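PDB 1ZPU: iron transport multicopper oxidase FET3 from Saccharomyces cerevisiae, which oxidises ferrous to ferric iron with four copper ions, reducing dioxygen to water, so that yeast can import iron with high affinity through the permease FTR1. Local coordinates for residues Glu206-Thr211 / Val238-Lys243; Asp216-Glu221 / Pro433-Thr438. All blocks are in the same frame, centred on the assembly; numbering follows the deposited sequence.

Interaction 1 (Glu206-Thr211 / Val238-Lys243)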
loop_
_atom_site.group_PDB
_atom_site.type_symbol
_atom_site.label_atom_id
_atom_site.label_comp_id
_atom_site.label_asym_id
_atom_site.label_seq_id
_atom_site.Cartn_x
_atom_site.Cartn_y
_atom_site.Cartn_z
ATOM N N GLU A 206 -10.212 21.418 -12.261
ATOM C CA GLU A 206 -10.678 22.788 -12.427
ATOM C C GLU A 206 -12.171 22.819 -12.712
ATOM O O GLU A 206 -12.644 22.112 -13.609
ATOM C CB GLU A 206 -9.909 23.471 -13.553
ATOM C CG GLU A 206 -10.337 24.883 -13.834
ATOM C CD GLU A 206 -9.704 25.455 -15.088
ATOM O OE1 GLU A 206 -10.086 26.582 -15.475
ATOM O OE2 GLU A 206 -8.842 24.788 -15.698
ATOM N N ASP A 207 -12.893 23.614 -11.909
ATOM C CA ASP A 207 -14.341 23.846 -12.049
ATOM C C ASP A 207 -15.239 22.611 -12.061
ATOM O O ASP A 207 -16.359 22.676 -12.564
ATOM C CB ASP A 207 -14.634 24.689 -13.288
ATOM C CG ASP A 207 -14.333 26.138 -13.070
ATOM O OD1 ASP A 207 -13.393 26.670 -13.721
ATOM O OD2 ASP A 207 -15.031 26.733 -12.219
ATOM N N HIS A 208 -14.759 21.495 -11.519
ATOM C CA HIS A 208 -15.578 20.296 -11.404
ATOM C C HIS A 208 -15.521 19.754 -9.989
ATOM O O HIS A 208 -14.451 19.460 -9.469
ATOM C CB HIS A 208 -15.099 19.196 -12.352
ATOM C CG HIS A 208 -15.384 19.449 -13.801
ATOM N ND1 HIS A 208 -14.747 20.429 -14.529
ATOM C CD2 HIS A 208 -16.193 18.802 -14.671
ATOM C CE1 HIS A 208 -15.178 20.400 -15.776
ATOM N NE2 HIS A 208 -16.062 19.425 -15.886
ATOM N N GLU A 209 -16.679 19.595 -9.371
ATOM C CA GLU A 209 -16.758 18.940 -8.074
ATOM C C GLU A 209 -16.598 17.435 -8.221
ATOM O O GLU A 209 -16.843 16.877 -9.295
ATOM C CB GLU A 209 -18.089 19.263 -7.394
ATOM C CG GLU A 209 -18.028 20.528 -6.560
ATOM C CD GLU A 209 -19.388 21.032 -6.119
ATOM O OE1 GLU A 209 -20.404 20.332 -6.348
ATOM O OE2 GLU A 209 -19.431 22.138 -5.537
ATOM N N MET A 210 -16.187 16.790 -7.132
ATOM C CA MET A 210 -16.020 15.336 -7.095
ATOM C C MET A 210 -16.845 14.725 -5.983
ATOM O O MET A 210 -16.793 15.183 -4.837
ATOM C CB MET A 210 -14.561 14.971 -6.899
ATOM C CG MET A 210 -13.695 15.414 -8.023
ATOM S SD MET A 210 -11.988 14.972 -7.778
ATOM C CE MET A 210 -11.560 15.849 -6.279
ATOM N N THR A 211 -17.616 13.697 -6.328
ATOM C CA THR A 211 -18.458 13.015 -5.348
ATOM C C THR A 211 -17.843 11.683 -4.977
ATOM O O THR A 211 -17.851 10.739 -5.766
ATOM C CB THR A 211 -19.866 12.784 -5.870
ATOM O OG1 THR A 211 -20.349 13.997 -6.464
ATOM C CG2 THR A 211 -20.781 12.369 -4.723
ATOM N N VAL A 238 -14.661 8.198 -7.445
ATOM C CA VAL A 238 -15.292 9.499 -7.447
ATOM C C VAL A 238 -16.217 9.611 -8.659
ATOM O O VAL A 238 -15.866 9.186 -9.775
ATOM C CB VAL A 238 -14.162 10.575 -7.455
ATOM C CG1 VAL A 238 -14.445 11.713 -8.393
ATOM C CG2 VAL A 238 -13.857 11.058 -6.042
ATOM N N LEU A 239 -17.414 10.144 -8.430
ATOM C CA LEU A 239 -18.319 10.498 -9.508
ATOM C C LEU A 239 -18.008 11.920 -9.964
ATOM O O LEU A 239 -17.797 12.804 -9.133
ATOM C CB LEU A 239 -19.777 10.423 -9.025
ATOM C CG LEU A 239 -20.479 9.087 -8.760
ATOM C CD1 LEU A 239 -21.727 9.312 -7.942
ATOM C CD2 LEU A 239 -20.835 8.379 -10.049
ATOM N N VAL A 240 -17.977 12.128 -11.280
ATOM C CA VAL A 240 -17.763 13.446 -11.870
ATOM C C VAL A 240 -18.791 13.643 -12.967
ATOM O O VAL A 240 -18.883 12.823 -13.885
ATOM C CB VAL A 240 -16.337 13.585 -12.458
ATOM C CG1 VAL A 240 -16.208 14.847 -13.283
ATOM C CG2 VAL A 240 -15.298 13.593 -11.344
ATOM N N HIS A 241 -19.576 14.712 -12.866
ATOM C CA HIS A 241 -20.561 15.001 -13.893
ATOM C C HIS A 241 -20.102 16.182 -14.741
ATOM O O HIS A 241 -19.814 17.270 -14.218
ATOM C CB HIS A 241 -21.957 15.232 -13.295
ATOM C CG HIS A 241 -23.063 15.243 -14.318
ATOM N ND1 HIS A 241 -23.444 14.118 -15.024
ATOM C CD2 HIS A 241 -23.880 16.239 -14.738
ATOM C CE1 HIS A 241 -24.436 14.424 -15.843
ATOM N NE2 HIS A 241 -24.725 15.702 -15.684
ATOM N N THR A 242 -20.042 15.947 -16.050
ATOM C CA THR A 242 -19.524 16.918 -17.004
ATOM C C THR A 242 -20.563 17.987 -17.359
ATOM O O THR A 242 -21.767 17.757 -17.238
ATOM C CB THR A 242 -18.985 16.210 -18.278
ATOM O OG1 THR A 242 -20.051 15.534 -18.946
ATOM C CG2 THR A 242 -17.904 15.186 -17.915
ATOM N N LYS A 243 -20.070 19.145 -17.799
ATOM C CA LYS A 243 -20.875 20.316 -18.110
ATOM C C LYS A 243 -21.578 20.194 -19.454
ATOM O O LYS A 243 -21.269 19.303 -20.235
ATOM C CB LYS A 243 -19.975 21.552 -18.125
ATOM C CG LYS A 243 -19.007 21.607 -16.973
ATOM C CD LYS A 243 -18.679 23.020 -16.519
ATOM C CE LYS A 243 -17.950 22.951 -15.170
ATOM N NZ LYS A 243 -17.929 24.228 -14.375
#
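Thr-211 and Leu-239 form an antiparallel, hydrogen-bonded pair between two neighbouring strands of the second cupredoxin-like domain, and beyond it a histidine and a lysine meet where the chains leave the sheet. Two backbone bonds join the pair: Thr-211 N to Leu-239 O (2.9 Å) and Leu-239 N to Thr-211 O (2.8 Å). Both side chains lie on one face of the sheet, where the beta-branched threonine suits an extended backbone and sets its CB against Leu-239 CB at 3.9 Å. Met-210 lies on the other face. Its CB meets Val-238 CG1 at 3.6 Å and slants past that valine, while its CG lies alongside Val-240 CG2; the root of this flexible, unbranched chain makes most of the contact, and the rest leads away.

Further along, the side chain of His-208 sets out toward 238-243, and its ring lies against Lys-243. CG sits beside the backbone N (chi1 -72°), which lets ND1 reach back to Glu-206 O at 2.8 Å, almost within the ring plane, while NE2 bonds to Tyr-278 OH; the ring is thus held at both nitrogens. Lys-243 crosses one face in a CH-pi contact, its CE 4.1 Å from the ring centroid. The chain bends at chi2 and carries NZ on to Asp-207 O, a bond of 2.9 Å on a carbonyl lone pair. A long aliphatic stem with a charged end serves both tasks, and the carboxylate of Asp-207, not in salt-bridge contact, may add a favourable field.

Strand 187-194 flanks 235-241, and strand 218-225 flanks 210-215. Phe-250, at the start of strand 250-256, packs edge-to-face on His-208, and Met-276 of strand 271-277 also touches it, joining this end of the two strands to the domain's second sheet.

Interaction 2 (Asp216-Glu221 / Pro433-Thr438)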
loop_
_atom_site.group_PDB
_atom_site.type_symbol
_atom_site.label_atom_id
_atom_site.label_comp_id
_atom_site.label_asym_id
_atom_site.label_seq_id
_atom_site.Cartn_x
_atom_site.Cartn_y
_atom_site.Cartn_z
ATOM N N ASP A 216 -10.738 2.653 -0.842
ATOM C CA ASP A 216 -10.090 1.354 -0.606
ATOM C C ASP A 216 -11.060 0.171 -0.663
ATOM O O ASP A 216 -11.076 -0.665 0.252
ATOM C CB ASP A 216 -9.342 1.338 0.746
ATOM C CG ASP A 216 -8.237 2.404 0.845
ATOM O OD1 ASP A 216 -7.516 2.420 1.876
ATOM O OD2 ASP A 216 -8.088 3.224 -0.088
ATOM N N GLY A 217 -11.887 0.107 -1.703
ATOM C CA GLY A 217 -12.844 -1.007 -1.833
ATOM C C GLY A 217 -14.123 -0.915 -1.006
ATOM O O GLY A 217 -15.029 -1.739 -1.173
ATOM N N ILE A 218 -14.209 0.082 -0.124
ATOM C CA ILE A 218 -15.381 0.288 0.755
ATOM C C ILE A 218 -16.313 1.379 0.193
ATOM O O ILE A 218 -15.955 2.564 0.190
ATOM C CB ILE A 218 -14.919 0.675 2.200
ATOM C CG1 ILE A 218 -14.054 -0.434 2.839
ATOM C CG2 ILE A 218 -16.090 1.103 3.098
ATOM C CD1 ILE A 218 -14.710 -1.815 2.993
ATOM N N THR A 219 -17.490 0.984 -0.297
ATOM C CA THR A 219 -18.473 1.955 -0.811
ATOM C C THR A 219 -18.914 2.931 0.280
ATOM O O THR A 219 -19.206 2.543 1.419
ATOM C CB THR A 219 -19.760 1.302 -1.408
ATOM O OG1 THR A 219 -19.417 0.327 -2.392
ATOM C CG2 THR A 219 -20.654 2.353 -2.059
ATOM N N THR A 220 -18.987 4.200 -0.090
ATOM C CA THR A 220 -19.291 5.248 0.861
ATOM C C THR A 220 -20.591 5.995 0.498
ATOM O O THR A 220 -21.090 5.870 -0.622
ATOM C CB THR A 220 -18.048 6.194 1.038
ATOM O OG1 THR A 220 -18.253 7.061 2.161
ATOM C CG2 THR A 220 -17.799 7.040 -0.180
ATOM N N GLU A 221 -21.151 6.731 1.457
ATOM C CA GLU A 221 -22.215 7.701 1.167
ATOM C C GLU A 221 -21.579 8.855 0.416
ATOM O O GLU A 221 -20.442 9.250 0.717
ATOM C CB GLU A 221 -22.843 8.262 2.447
ATOM C CG GLU A 221 -23.413 7.226 3.423
ATOM C CD GLU A 221 -24.818 6.730 3.065
ATOM O OE1 GLU A 221 -25.352 7.091 1.984
ATOM O OE2 GLU A 221 -25.383 5.964 3.881
ATOM N N PRO A 433 -17.588 4.045 12.432
ATOM C CA PRO A 433 -16.300 4.513 11.942
ATOM C C PRO A 433 -16.114 4.251 10.468
ATOM O O PRO A 433 -16.697 3.315 9.921
ATOM C CB PRO A 433 -15.291 3.663 12.722
ATOM C CG PRO A 433 -16.043 3.102 13.859
ATOM C CD PRO A 433 -17.424 2.917 13.362
ATOM N N MET A 434 -15.290 5.083 9.843
ATOM C CA MET A 434 -14.852 4.872 8.479
ATOM C C MET A 434 -14.034 3.582 8.428
ATOM O O MET A 434 -13.482 3.157 9.444
ATOM C CB MET A 434 -14.032 6.084 8.033
ATOM C CG MET A 434 -13.307 5.931 6.725
ATOM S SD MET A 434 -11.640 5.277 6.955
ATOM C CE MET A 434 -10.668 6.746 7.256
ATOM N N ARG A 435 -13.976 2.959 7.254
ATOM C CA ARG A 435 -13.190 1.751 7.041
ATOM C C ARG A 435 -12.351 1.860 5.766
ATOM O O ARG A 435 -12.844 2.333 4.729
ATOM C CB ARG A 435 -14.111 0.540 6.948
ATOM C CG ARG A 435 -14.244 -0.246 8.223
ATOM C CD ARG A 435 -15.692 -0.614 8.496
ATOM N NE ARG A 435 -16.357 -1.233 7.353
ATOM C CZ ARG A 435 -17.629 -1.017 7.041
ATOM N NH1 ARG A 435 -18.360 -0.195 7.783
ATOM N NH2 ARG A 435 -18.171 -1.614 5.990
ATOM N N ARG A 436 -11.091 1.424 5.851
ATOM C CA ARG A 436 -10.211 1.339 4.697
ATOM C C ARG A 436 -8.999 0.465 5.009
ATOM O O ARG A 436 -8.912 -0.092 6.109
ATOM C CB ARG A 436 -9.790 2.731 4.224
ATOM C CG ARG A 436 -8.955 3.587 5.198
ATOM C CD ARG A 436 -8.732 4.996 4.624
ATOM N NE ARG A 436 -8.531 4.922 3.182
ATOM C CZ ARG A 436 -8.595 5.944 2.342
ATOM N NH1 ARG A 436 -8.858 7.163 2.780
ATOM N NH2 ARG A 436 -8.387 5.743 1.052
ATOM N N ASP A 437 -8.072 0.339 4.053
ATOM C CA ASP A 437 -6.897 -0.504 4.260
ATOM C C ASP A 437 -5.603 0.290 4.398
ATOM O O ASP A 437 -4.562 -0.258 4.745
ATOM C CB ASP A 437 -6.790 -1.608 3.197
ATOM C CG ASP A 437 -6.594 -1.064 1.793
ATOM O OD1 ASP A 437 -7.358 -1.508 0.906
ATOM O OD2 ASP A 437 -5.682 -0.218 1.574
ATOM N N THR A 438 -5.672 1.588 4.142
ATOM C CA THR A 438 -4.477 2.410 4.176
ATOM C C THR A 438 -4.857 3.772 4.733
ATOM O O THR A 438 -5.801 4.395 4.269
ATOM C CB THR A 438 -3.842 2.503 2.764
ATOM O OG1 THR A 438 -3.696 1.176 2.221
ATOM C CG2 THR A 438 -2.487 3.201 2.798
#
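Asp-216 and Arg-436 bring the two backbones within 5.3 Å (CA to CA), the nearest approach of 216-221 to 433-438, with no beta bridge. Asp-216 sits in the turn between strands 210-215 and 218-225, at positive phi, and its carboxylate projects onto the end of strand 434-436. Arg-436 grips it side-on: NE to OD1 at 3.0 Å and NH2 to OD2 at 2.8 Å. Both oxygens lie close to the guanidinium plane, but the carboxylate is turned 62° from it, so the nitrogens come from above the carboxylate plane. This leaves the anti lone pair of OD1 for Asp-437 N at 3.1 Å; Thr-438 N adds a weak bond, and Asp-216 OD2 takes one from Arg-235 N. These donors suit a buried aspartate and probably favour its ionised form, although the carboxylate of Asp-437 lies nearby (Asp-437 OD2 to Asp-216 OD1, 3.2 Å). Ile-218 lays its branches against the backbone of Arg-435, CG1 3.6 Å from Arg-435 O, a van der Waals contact.

Thr-438 OG1 donates to Asp-437 OD2, and both atoms hydrogen-bond to His-62 NE2, while Asp-437 O bonds to His-395 ND1; Asp-437 and Thr-438 form a second shell behind His-62 (type 3 copper) and His-395 (type 2 copper). Asp-299 pairs with Arg-436, and Arg-235 with Asp-437. Strand 401-406 adjoins 434-436 in the third domain's sheet, while Ile-215 of strand 210-215 packs on Arg-436.

Overall arrangement
From the N terminus, the chain meets 206-211 first, runs along strand 210-215 and turns through 216-221 into strand 218-225. It returns on strand 235-241 to close interaction 1, a short loop within the second domain. The loop of interaction 2, opened at 216, closes only at 433-438, after the chain has entered the third domain. The two loops therefore cross, and their nearest atoms are about 6 Å apart. Interaction 1 joins neighbouring strands of one sheet, whereas interaction 2 joins the turn at the edge of that sheet to strand 434-436, mainly through the side chain of Asp-216, linking the second domain to the third near the copper cluster.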